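Adenylate cyclase-like protein (Chlamydia trachomatis, PDB 4QO6) is CdsD, a structural protein of the inner-membrane ring of the type III secretion system, represented by part of its periplasmic region. Local coordinates at residues E16-Q21 and L52-A57; F27-N32 and S59-V64. All blocks are in the same frame, centred on the assembly; numbering follows the deposited sequence.

Contact 1: E16-Q21 and L52-A57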
ATOM      1  N   GLU A  16      10.791  -3.155  32.915  1.00 25.03           N
ATOM      2  CA  GLU A  16      11.442  -2.973  31.596  1.00 31.87           C
ATOM      3  C   GLU A  16      11.751  -4.261  30.855  1.00 32.83           C
ATOM      4  O   GLU A  16      11.650  -4.302  29.620  1.00 33.11           O
ATOM      5  CB  GLU A  16      12.743  -2.173  31.707  1.00 32.82           C
ATOM      6  CG  GLU A  16      12.517  -0.703  31.977  1.00 38.45           C
ATOM      7  CD  GLU A  16      13.798   0.070  32.269  1.00 44.56           C
ATOM      8  OE1 GLU A  16      14.932  -0.483  32.154  1.00 46.64           O
ATOM      9  OE2 GLU A  16      13.649   1.246  32.644  1.00 49.59           O
ATOM     10  N   HIS A  17      12.153  -5.303  31.589  1.00 31.29           N
ATOM     11  CA  HIS A  17      12.538  -6.572  30.939  1.00 32.19           C
ATOM     12  C   HIS A  17      11.306  -7.114  30.192  1.00 26.89           C
ATOM     13  O   HIS A  17      11.370  -7.690  29.103  1.00 25.88           O
ATOM     14  CB  HIS A  17      13.038  -7.573  31.990  1.00 34.02           C
ATOM     15  CG  HIS A  17      13.247  -8.956  31.459  1.00 40.32           C
ATOM     16  ND1 HIS A  17      14.333  -9.294  30.677  1.00 38.58           N
ATOM     17  CD2 HIS A  17      12.533 -10.097  31.634  1.00 42.35           C
ATOM     18  CE1 HIS A  17      14.256 -10.574  30.355  1.00 41.77           C
ATOM     19  NE2 HIS A  17      13.181 -11.089  30.935  1.00 43.16           N
ATOM     20  N   VAL A  18      10.163  -6.904  30.801  1.00 25.90           N
ATOM     21  CA  VAL A  18       8.916  -7.288  30.187  1.00 22.92           C
ATOM     22  C   VAL A  18       8.611  -6.295  29.063  1.00 22.74           C
ATOM     23  O   VAL A  18       8.583  -6.667  27.895  1.00 23.00           O
ATOM     24  CB  VAL A  18       7.799  -7.359  31.212  1.00 22.43           C
ATOM     25  CG1 VAL A  18       6.536  -7.876  30.559  1.00 25.43           C
ATOM     26  CG2 VAL A  18       8.133  -8.307  32.352  1.00 23.52           C
ATOM     27  N   ILE A  19       8.395  -5.027  29.386  1.00 23.62           N
ATOM     28  CA  ILE A  19       7.742  -4.148  28.403  1.00 24.48           C
ATOM     29  C   ILE A  19       8.613  -3.866  27.157  1.00 24.94           C
ATOM     30  O   ILE A  19       8.072  -3.682  26.063  1.00 19.47           O
ATOM     31  CB  ILE A  19       7.190  -2.867  29.039  1.00 29.66           C
ATOM     32  CG1 ILE A  19       8.308  -1.962  29.524  1.00 32.77           C
ATOM     33  CG2 ILE A  19       6.229  -3.203  30.168  1.00 29.83           C
ATOM     34  CD1 ILE A  19       7.943  -0.525  29.311  1.00 37.01           C
ATOM     35  N   GLN A  20       9.950  -4.009  27.291  1.00 26.95           N
ATOM     36  CA  GLN A  20      10.925  -3.877  26.157  1.00 26.86           C
ATOM     37  C   GLN A  20      10.649  -4.823  25.018  1.00 24.60           C
ATOM     38  O   GLN A  20      11.012  -4.551  23.869  1.00 24.35           O
ATOM     39  CB  GLN A  20      12.372  -4.124  26.611  1.00 29.77           C
ATOM     40  CG  GLN A  20      12.721  -5.583  26.913  1.00 34.09           C
ATOM     41  CD  GLN A  20      14.240  -5.830  27.062  1.00 40.39           C
ATOM     42  OE1 GLN A  20      14.779  -5.743  28.169  1.00 39.27           O
ATOM     43  NE2 GLN A  20      14.930  -6.116  25.934  1.00 36.42           N
ATOM     44  N   GLN A  21       9.998  -5.941  25.327  1.00 22.80           N
ATOM     45  CA  GLN A  21       9.625  -6.883  24.287  1.00 25.44           C
ATOM     46  C   GLN A  21       8.451  -6.450  23.412  1.00 26.75           C
ATOM     47  O   GLN A  21       8.121  -7.142  22.437  1.00 32.86           O
ATOM     48  CB  GLN A  21       9.357  -8.249  24.915  1.00 26.19           C
ATOM     49  CG  GLN A  21      10.570  -8.735  25.776  1.00 26.41           C
ATOM     50  CD  GLN A  21      10.236  -9.988  26.563  1.00 30.77           C
ATOM     51  OE1 GLN A  21       9.728 -10.969  25.970  1.00 29.77           O
ATOM     52  NE2 GLN A  21      10.467  -9.967  27.904  1.00 29.04           N
ATOM     53  N   LEU A  52       0.064  -8.781  29.296  1.00 27.98           N
ATOM     54  CA  LEU A  52      -0.652  -8.659  30.567  1.00 32.95           C
ATOM     55  C   LEU A  52      -0.329  -9.746  31.590  1.00 32.97           C
ATOM     56  O   LEU A  52      -0.322  -9.497  32.776  1.00 29.91           O
ATOM     57  CB  LEU A  52      -2.157  -8.652  30.394  1.00 33.08           C
ATOM     58  CG  LEU A  52      -2.684  -7.544  29.504  1.00 37.88           C
ATOM     59  CD1 LEU A  52      -4.112  -7.926  29.123  1.00 37.70           C
ATOM     60  CD2 LEU A  52      -2.598  -6.178  30.169  1.00 36.88           C
ATOM     61  N   TYR A  53      -0.154 -10.958  31.129  1.00 36.19           N
ATOM     62  CA  TYR A  53       0.128 -12.051  32.040  1.00 40.15           C
ATOM     63  C   TYR A  53       1.565 -12.068  32.541  1.00 34.98           C
ATOM     64  O   TYR A  53       1.793 -12.529  33.658  1.00 34.08           O
ATOM     65  CB  TYR A  53      -0.305 -13.408  31.454  1.00 41.10           C
ATOM     66  CG  TYR A  53      -1.758 -13.613  31.801  1.00 49.82           C
ATOM     67  CD1 TYR A  53      -2.757 -12.859  31.165  1.00 51.62           C
ATOM     68  CD2 TYR A  53      -2.146 -14.495  32.828  1.00 57.85           C
ATOM     69  CE1 TYR A  53      -4.086 -12.993  31.508  1.00 50.87           C
ATOM     70  CE2 TYR A  53      -3.488 -14.644  33.169  1.00 56.41           C
ATOM     71  CZ  TYR A  53      -4.442 -13.886  32.501  1.00 56.07           C
ATOM     72  OH  TYR A  53      -5.765 -14.016  32.811  1.00 65.37           O
ATOM     73  N   LYS A  54       2.511 -11.592  31.733  1.00 31.41           N
ATOM     74  CA  LYS A  54       3.880 -11.412  32.204  1.00 29.39           C
ATOM     75  C   LYS A  54       4.027 -10.311  33.201  1.00 29.13           C
ATOM     76  O   LYS A  54       4.778 -10.472  34.133  1.00 28.15           O
ATOM     77  CB  LYS A  54       4.842 -11.189  31.082  1.00 30.65           C
ATOM     78  CG  LYS A  54       4.975 -12.383  30.159  1.00 33.80           C
ATOM     79  CD  LYS A  54       5.987 -12.049  29.072  1.00 36.64           C
ATOM     80  CE  LYS A  54       6.510 -13.289  28.368  1.00 37.82           C
ATOM     81  NZ  LYS A  54       7.455 -12.838  27.312  1.00 40.86           N
ATOM     82  N   VAL A  55       3.342  -9.179  33.042  1.00 31.03           N
ATOM     83  CA  VAL A  55       3.492  -8.125  34.061  1.00 34.05           C
ATOM     84  C   VAL A  55       2.756  -8.536  35.347  1.00 37.02           C
ATOM     85  O   VAL A  55       3.229  -8.304  36.448  1.00 34.97           O
ATOM     86  CB  VAL A  55       3.019  -6.724  33.614  1.00 32.70           C
ATOM     87  CG1 VAL A  55       3.763  -6.288  32.375  1.00 35.01           C
ATOM     88  CG2 VAL A  55       1.535  -6.713  33.372  1.00 35.10           C
ATOM     89  N   ASP A  56       1.603  -9.154  35.199  1.00 39.73           N
ATOM     90  CA  ASP A  56       0.875  -9.620  36.356  1.00 46.43           C
ATOM     91  C   ASP A  56       1.722 -10.550  37.233  1.00 44.77           C
ATOM     92  O   ASP A  56       1.704 -10.398  38.449  1.00 46.58           O
ATOM     93  CB  ASP A  56      -0.416 -10.322  35.941  1.00 52.40           C
ATOM     94  CG  ASP A  56      -1.454 -10.294  37.039  1.00 58.23           C
ATOM     95  OD1 ASP A  56      -1.694  -9.170  37.565  1.00 60.00           O
ATOM     96  OD2 ASP A  56      -2.010 -11.375  37.366  1.00 53.90           O
ATOM     97  N   ALA A  57       2.444 -11.494  36.605  1.00 38.43           N
ATOM     98  CA  ALA A  57       3.411 -12.390  37.286  1.00 36.85           C
ATOM     99  C   ALA A  57       4.434 -11.682  38.175  1.00 38.54           C
ATOM    100  O   ALA A  57       5.074 -12.339  38.998  1.00 41.43           O
ATOM    101  CB  ALA A  57       4.201 -13.208  36.264  1.00 33.74           C
TER
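V18 meets V55 and K54 through a single methyl group. Its CG1 lies 3.7 Å from CG1 of V55 and 3.8 Å from CB of K54, so the branch touches two successive residues of the facing helix. CG1 stands anti to the backbone N (chi1 -175°), which carries it across to L52-A57, and the V18 and V55 side chains meet at about a right angle. The pairing is close, the CA atoms of V18 and V55 being 6.7 Å apart. On the solvent side the extended K54 chain, crossing Q21 at about a right angle, brings its NZ to 3.2 Å from OE1 of Q21. The amide of Q21 is held from its other end: NE2 donates to the backbone O of H17 (2.7 Å), nearly straight at 172° and in the amide's own plane, which fixes its rotation and turns OE1 toward the lysine. Further in, L52 and V55 lie on V64 of strand 63-70, tying helix 45-56 to the sheet. Apolar within and polar at the edge, this is the packing of two neighbouring helices, 10-19 and 45-56, on one face of the mixed sheet in the small alpha/beta CdsD PD1 domain, which belongs to the BON clan.

Contact 2: F27-N32 and S59-V64; sequences FTFNKN and SFVKSV
F29 reaches from strand 26-30 to the turn before strand 63-70, where it meets F60 and V61. Its CG lies anti to the backbone N (chi1 173°), sending the ring across to the turn. There the F29 rim atom CZ comes to 3.6 Å from the backbone O of F60, which approaches that edge near the ring plane. The two aromatic rings form a T-shaped pair: F60 turns its edge, CD1 foremost, toward the face of F29, with centroids 5.8 Å apart and planes at 78°. V61 adds its CG2 methyl, 4.2 Å from CE1 of F29. Next along, N30 ends the strand and turns its side chain over the residues that follow: OD1 accepts from the backbone N of N32 (3.1 Å), the donor standing above the carbonyl plane, and an Asx turn results, though N32 itself is poorly ordered. Within 59-64, K62 NZ reaches back to O of S59 in a hydrogen bond (2.7 Å) that spans the turn. The strands are not direct neighbours, since strand 35-39 runs between them; the aromatic pair, with L11 of helix 10-19 on both rings, lies at the edge of the helix-sheet packing in the mixed alpha/beta fold of the CdsD PD1 domain.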
ATOM      1  N   PHE A  27       4.684   2.831  30.523  1.00 17.49           N
ATOM      2  CA  PHE A  27       4.019   2.585  31.838  1.00 18.13           C
ATOM      3  C   PHE A  27       4.297   3.646  32.878  1.00 16.33           C
ATOM      4  O   PHE A  27       5.251   4.387  32.775  1.00 14.72           O
ATOM      5  CB  PHE A  27       4.547   1.264  32.468  1.00 19.85           C
ATOM      6  CG  PHE A  27       5.983   1.359  32.939  1.00 20.44           C
ATOM      7  CD1 PHE A  27       7.018   1.263  32.042  1.00 24.61           C
ATOM      8  CD2 PHE A  27       6.292   1.563  34.285  1.00 23.51           C
ATOM      9  CE1 PHE A  27       8.386   1.320  32.451  1.00 25.62           C
ATOM     10  CE2 PHE A  27       7.646   1.645  34.711  1.00 26.53           C
ATOM     11  CZ  PHE A  27       8.687   1.533  33.792  1.00 24.20           C
ATOM     12  N   THR A  28       3.545   3.573  33.958  1.00 18.92           N
ATOM     13  CA  THR A  28       3.842   4.276  35.196  1.00 25.26           C
ATOM     14  C   THR A  28       3.454   3.289  36.263  1.00 24.28           C
ATOM     15  O   THR A  28       2.526   2.527  36.068  1.00 20.83           O
ATOM     16  CB  THR A  28       3.038   5.622  35.379  1.00 29.74           C
ATOM     17  OG1 THR A  28       1.628   5.367  35.418  1.00 33.22           O
ATOM     18  CG2 THR A  28       3.323   6.579  34.203  1.00 33.73           C
ATOM     19  N   PHE A  29       4.236   3.246  37.343  1.00 29.52           N
ATOM     20  CA  PHE A  29       4.036   2.272  38.413  1.00 32.81           C
ATOM     21  C   PHE A  29       3.933   3.075  39.686  1.00 34.91           C
ATOM     22  O   PHE A  29       4.850   3.820  40.030  1.00 31.92           O
ATOM     23  CB  PHE A  29       5.194   1.247  38.531  1.00 34.95           C
ATOM     24  CG  PHE A  29       5.066   0.340  39.746  1.00 34.93           C
ATOM     25  CD1 PHE A  29       4.037  -0.599  39.822  1.00 34.26           C
ATOM     26  CD2 PHE A  29       5.935   0.455  40.827  1.00 38.32           C
ATOM     27  CE1 PHE A  29       3.878  -1.403  40.947  1.00 33.85           C
ATOM     28  CE2 PHE A  29       5.787  -0.356  41.966  1.00 37.02           C
ATOM     29  CZ  PHE A  29       4.759  -1.279  42.014  1.00 36.92           C
ATOM     30  N   ASN A  30       2.791   2.937  40.343  1.00 40.11           N
ATOM     31  CA  ASN A  30       2.502   3.647  41.574  1.00 46.33           C
ATOM     32  C   ASN A  30       2.774   2.758  42.777  1.00 47.68           C
ATOM     33  O   ASN A  30       1.909   2.018  43.203  1.00 48.98           O
ATOM     34  CB  ASN A  30       1.045   4.100  41.580  1.00 52.04           C
ATOM     35  CG  ASN A  30       0.645   4.797  42.870  1.00 55.93           C
ATOM     36  OD1 ASN A  30       1.447   4.960  43.795  1.00 52.95           O
ATOM     37  ND2 ASN A  30      -0.612   5.193  42.938  1.00 55.43           N
ATOM     38  N   LYS A  31       3.989   2.859  43.294  1.00 50.18           N
ATOM     39  CA  LYS A  31       4.460   2.153  44.501  1.00 61.81           C
ATOM     40  C   LYS A  31       3.614   2.204  45.792  1.00 60.15           C
ATOM     41  O   LYS A  31       3.762   1.329  46.633  1.00 58.45           O
ATOM     42  CB  LYS A  31       5.842   2.676  44.839  1.00 64.36           C
ATOM     43  CG  LYS A  31       6.607   1.827  45.820  1.00 70.72           C
ATOM     44  CD  LYS A  31       8.102   2.081  45.692  1.00 76.95           C
ATOM     45  CE  LYS A  31       8.448   3.570  45.607  1.00 81.37           C
ATOM     46  NZ  LYS A  31       7.759   4.441  46.608  1.00 81.23           N
ATOM     47  N   ASN A  32       2.761   3.222  45.941  1.00 63.18           N
ATOM     48  CA  ASN A  32       1.796   3.302  47.056  1.00 62.95           C
ATOM     49  C   ASN A  32       0.700   2.235  47.029  1.00 60.73           C
ATOM     50  O   ASN A  32       0.285   1.741  48.075  1.00 63.53           O
ATOM     51  CB  ASN A  32       1.099   4.672  47.099  1.00 66.83           C
ATOM     52  CG  ASN A  32       2.074   5.840  47.176  1.00 70.80           C
ATOM     53  OD1 ASN A  32       1.887   6.862  46.501  1.00 71.76           O
ATOM     54  ND2 ASN A  32       3.118   5.700  47.994  1.00 71.78           N
ATOM     55  N   SER A  59       5.711 -10.066  41.147  1.00 36.47           N
ATOM     56  CA  SER A  59       5.058 -10.190  42.488  1.00 40.02           C
ATOM     57  C   SER A  59       4.706  -8.847  43.113  1.00 35.49           C
ATOM     58  O   SER A  59       3.763  -8.764  43.878  1.00 38.38           O
ATOM     59  CB  SER A  59       5.932 -10.990  43.464  1.00 41.05           C
ATOM     60  OG  SER A  59       7.271 -10.509  43.443  1.00 40.32           O
ATOM     61  N   PHE A  60       5.443  -7.788  42.753  1.00 34.62           N
ATOM     62  CA  PHE A  60       5.173  -6.420  43.280  1.00 34.06           C
ATOM     63  C   PHE A  60       4.025  -5.648  42.573  1.00 33.08           C
ATOM     64  O   PHE A  60       3.650  -4.542  42.982  1.00 37.67           O
ATOM     65  CB  PHE A  60       6.471  -5.595  43.269  1.00 33.28           C
ATOM     66  CG  PHE A  60       7.156  -5.542  41.927  1.00 33.00           C
ATOM     67  CD1 PHE A  60       6.768  -4.626  40.976  1.00 33.69           C
ATOM     68  CD2 PHE A  60       8.190  -6.398  41.628  1.00 33.62           C
ATOM     69  CE1 PHE A  60       7.393  -4.568  39.752  1.00 34.99           C
ATOM     70  CE2 PHE A  60       8.808  -6.373  40.391  1.00 34.44           C
ATOM     71  CZ  PHE A  60       8.423  -5.447  39.455  1.00 33.71           C
ATOM     72  N   VAL A  61       3.465  -6.238  41.518  1.00 31.49           N
ATOM     73  CA  VAL A  61       2.387  -5.628  40.754  1.00 31.80           C
ATOM     74  C   VAL A  61       1.100  -6.277  41.232  1.00 32.60           C
ATOM     75  O   VAL A  61       0.907  -7.506  41.070  1.00 32.47           O
ATOM     76  CB  VAL A  61       2.580  -5.797  39.226  1.00 29.34           C
ATOM     77  CG1 VAL A  61       1.322  -5.394  38.477  1.00 28.31           C
ATOM     78  CG2 VAL A  61       3.769  -4.950  38.749  1.00 28.37           C
ATOM     79  N   LYS A  62       0.261  -5.441  41.840  1.00 30.40           N
ATOM     80  CA  LYS A  62      -0.991  -5.851  42.443  1.00 34.56           C
ATOM     81  C   LYS A  62      -2.113  -5.645  41.499  1.00 38.21           C
ATOM     82  O   LYS A  62      -3.039  -6.481  41.481  1.00 43.04           O
ATOM     83  CB  LYS A  62      -1.277  -5.051  43.697  1.00 37.85           C
ATOM     84  CG  LYS A  62      -0.179  -5.128  44.746  1.00 43.06           C
ATOM     85  CD  LYS A  62       0.077  -6.570  45.167  1.00 48.09           C
ATOM     86  CE  LYS A  62       1.381  -6.708  45.945  1.00 51.11           C
ATOM     87  NZ  LYS A  62       1.886  -8.094  45.770  1.00 51.20           N
ATOM     88  N   SER A  63      -2.074  -4.554  40.725  1.00 31.85           N
ATOM     89  CA  SER A  63      -3.063  -4.402  39.662  1.00 32.40           C
ATOM     90  C   SER A  63      -2.494  -3.781  38.386  1.00 28.24           C
ATOM     91  O   SER A  63      -1.444  -3.126  38.407  1.00 23.74           O
ATOM     92  CB  SER A  63      -4.239  -3.567  40.158  1.00 34.23           C
ATOM     93  OG  SER A  63      -3.854  -2.225  40.283  1.00 37.61           O
ATOM     94  N   VAL A  64      -3.195  -4.037  37.291  1.00 26.86           N
ATOM     95  CA  VAL A  64      -2.826  -3.543  35.981  1.00 29.26           C
ATOM     96  C   VAL A  64      -3.977  -2.692  35.380  1.00 28.70           C
ATOM     97  O   VAL A  64      -5.095  -3.152  35.300  1.00 25.66           O
ATOM     98  CB  VAL A  64      -2.465  -4.702  35.067  1.00 30.96           C
ATOM     99  CG1 VAL A  64      -2.106  -4.175  33.684  1.00 31.71           C
ATOM    100  CG2 VAL A  64      -1.270  -5.506  35.667  1.00 32.05           C
TER

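The centres of contacts 1 and 2 are about 12 Å apart, and the two form adjoining parts of one core. Helix 10-19 is joined to strand 26-30 where I19 CD1 packs 3.4 Å from F27 CD1, and helix 45-56 to strand 63-70 where V55 CG2 lies 3.8 Å from V64 CG2. Each contact takes one segment from each of these helix-strand pairs: contact 1 joins the helices, contact 2 the sheet strand and turn that follow them. With their centres about 33 and 40 Å from the chain centre, both sit at the N-terminal end of this elongated chain, where they help to build the first of its successive periplasmic domains.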